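Local coordinates for foldase protein PrsA 2 (Bacillus anthracis, PDB 6VJ4) that catalyses cis-trans isomerisation of peptidyl-proline bonds and assists the folding of secreted proteins, among them the protective antigen, after they have crossed the membrane, at residues I115-E120 / K124-K129. Residues are numbered along the deposited sequence; the frame is centred on the assembly and turned at random.
Sequences ILVSDE and KEIKKK
Ile126 faces the strand end from the second turn of helix 120-131 and fits its two branches against Ile115 and Val117. From CB, which points at the strand, the CG2 methyl lies anti to the backbone N and comes within 4.0 Å of the CD1 end of Ile115. The other branch leaves through CG1, anti to the carbonyl carbon (chi1 -77°), and stays extended, which carries CD1 to the strand: it rests 3.6 Å from Val117 CG1 and 3.8 Å from Ile115 CG2. One methyl thus bridges two residues of the same strand face, while at Leu116, between them, CB points away from the helix. Val117 and Ile126 run past each other in opposite senses; Ile115 meets Ile126 at a slant. Phe136, Leu139 and Ala140 of helix 136-143 extend the apolar cluster around Ile115, and all three aliphatic residues of the contact are buried. Nearer the surface, the first turn of the helix joins Lys124 N to Glu120 O at 3.0 Å, with an N-H...O angle of 155°. Lys124 CG passes 3.5 Å from Glu120 O, and the extended chain ends beside the equally extended Glu120, whose OE2 is 3.6 Å from Lys124 CE and 3.9 Å from Lys124 NZ, a long salt bridge. Asp119 is the N-cap: its OD2 accepts a hydrogen bond from the backbone N of Glu122, at the start of the helix. A strand that leads through a two-residue turn into a capped helix, which lays Ile126 back on the strand's end, is the strand-to-helix connection at the start of the parvulin-type (PpiC) fold, between its first strand and its first helix.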
loop_
_atom_site.group_PDB
_atom_site.type_symbol
_atom_site.label_atom_id
_atom_site.label_comp_id
_atom_site.label_asym_id
_atom_site.label_seq_id
_atom_site.Cartn_x
_atom_site.Cartn_y
_atom_site.Cartn_z
ATOM N N ILE A 115 4.861 42.230 13.922
ATOM C CA ILE A 115 4.065 42.797 12.807
ATOM C C ILE A 115 4.199 41.808 11.656
ATOM O O ILE A 115 5.353 41.509 11.290
ATOM C CB ILE A 115 4.585 44.187 12.444
ATOM C CG1 ILE A 115 4.483 45.108 13.662
ATOM C CG2 ILE A 115 3.872 44.723 11.209
ATOM C CD1 ILE A 115 5.162 46.408 13.497
ATOM N N LEU A 116 3.069 41.314 11.158
ATOM C CA LEU A 116 3.048 40.358 10.029
ATOM C C LEU A 116 2.586 41.056 8.749
ATOM O O LEU A 116 1.512 41.685 8.761
ATOM C CB LEU A 116 2.115 39.202 10.375
ATOM C CG LEU A 116 1.884 38.199 9.252
ATOM C CD1 LEU A 116 3.192 37.546 8.834
ATOM C CD2 LEU A 116 0.882 37.141 9.706
ATOM N N VAL A 117 3.394 40.968 7.701
ATOM C CA VAL A 117 3.029 41.553 6.377
ATOM C C VAL A 117 3.307 40.513 5.288
ATOM O O VAL A 117 4.063 39.586 5.509
ATOM C CB VAL A 117 3.710 42.903 6.082
ATOM C CG1 VAL A 117 3.256 43.992 7.049
ATOM C CG2 VAL A 117 5.225 42.814 6.029
ATOM N N SER A 118 2.644 40.621 4.140
ATOM C CA SER A 118 2.867 39.562 3.120
ATOM C C SER A 118 4.002 39.959 2.174
ATOM O O SER A 118 4.629 39.062 1.592
ATOM C CB SER A 118 1.590 39.291 2.366
ATOM O OG SER A 118 1.053 40.509 1.892
ATOM N N ASP A 119 4.246 41.258 2.046
ATOM C CA ASP A 119 5.227 41.799 1.070
ATOM C C ASP A 119 6.547 42.037 1.802
ATOM O O ASP A 119 6.505 42.781 2.792
ATOM C CB ASP A 119 4.676 43.092 0.469
ATOM C CG ASP A 119 5.517 43.662 -0.658
ATOM O OD1 ASP A 119 5.425 43.127 -1.777
ATOM O OD2 ASP A 119 6.277 44.622 -0.392
ATOM N N GLU A 120 7.649 41.438 1.318
ATOM C CA GLU A 120 8.994 41.561 1.948
ATOM C C GLU A 120 9.468 43.023 1.910
ATOM O O GLU A 120 10.125 43.453 2.888
ATOM C CB GLU A 120 10.021 40.661 1.256
ATOM C CG GLU A 120 11.399 40.713 1.892
ATOM C CD GLU A 120 12.493 39.919 1.194
ATOM O OE1 GLU A 120 12.184 39.220 0.212
ATOM O OE2 GLU A 120 13.658 40.009 1.629
ATOM N N LYS A 124 10.575 45.394 5.083
ATOM C CA LYS A 124 11.825 46.194 5.167
ATOM C C LYS A 124 11.480 47.660 5.458
ATOM O O LYS A 124 12.192 48.278 6.260
ATOM C CB LYS A 124 12.628 46.087 3.874
ATOM C CG LYS A 124 13.277 44.739 3.615
ATOM C CD LYS A 124 14.067 44.710 2.325
ATOM C CE LYS A 124 14.739 43.374 2.077
ATOM N NZ LYS A 124 15.448 43.355 0.774
ATOM N N GLU A 125 10.415 48.174 4.845
ATOM C CA GLU A 125 10.051 49.597 5.068
ATOM C C GLU A 125 9.533 49.743 6.505
ATOM O O GLU A 125 9.845 50.774 7.129
ATOM C CB GLU A 125 9.119 50.083 3.962
ATOM C CG GLU A 125 9.819 50.229 2.616
ATOM C CD GLU A 125 10.998 51.195 2.609
ATOM O OE1 GLU A 125 12.044 50.852 2.029
ATOM O OE2 GLU A 125 10.865 52.296 3.170
ATOM N N ILE A 126 8.849 48.726 7.038
ATOM C CA ILE A 126 8.399 48.798 8.460
ATOM C C ILE A 126 9.626 48.840 9.365
ATOM O O ILE A 126 9.636 49.654 10.292
ATOM C CB ILE A 126 7.429 47.652 8.799
ATOM C CG1 ILE A 126 6.055 47.979 8.211
ATOM C CG2 ILE A 126 7.346 47.407 10.298
ATOM C CD1 ILE A 126 5.071 46.872 8.278
ATOM N N LYS A 127 10.623 47.986 9.095
ATOM C CA LYS A 127 11.859 47.960 9.918
ATOM C C LYS A 127 12.532 49.346 9.891
ATOM O O LYS A 127 12.942 49.832 10.959
ATOM C CB LYS A 127 12.816 46.883 9.380
ATOM C CG LYS A 127 14.125 46.735 10.140
ATOM C CD LYS A 127 13.936 46.477 11.618
ATOM C CE LYS A 127 15.163 45.916 12.315
ATOM N NZ LYS A 127 16.335 46.802 12.184
ATOM N N LYS A 128 12.627 49.944 8.715
ATOM C CA LYS A 128 13.249 51.290 8.564
ATOM C C LYS A 128 12.544 52.314 9.471
ATOM O O LYS A 128 13.259 53.074 10.170
ATOM C CB LYS A 128 13.227 51.711 7.095
ATOM C CG LYS A 128 14.309 51.078 6.230
ATOM C CD LYS A 128 14.323 51.618 4.819
ATOM C CE LYS A 128 15.436 51.042 3.968
ATOM N NZ LYS A 128 15.307 49.572 3.820
ATOM N N LYS A 129 11.214 52.257 9.548
ATOM C CA LYS A 129 10.424 53.219 10.371
ATOM C C LYS A 129 10.682 52.959 11.856
ATOM O O LYS A 129 10.932 53.923 12.611
ATOM C CB LYS A 129 8.936 53.116 10.034
ATOM C CG LYS A 129 8.510 53.761 8.721
ATOM C CD LYS A 129 7.072 53.487 8.390
ATOM C CE LYS A 129 6.631 54.068 7.063
ATOM N NZ LYS A 129 5.239 53.661 6.758
#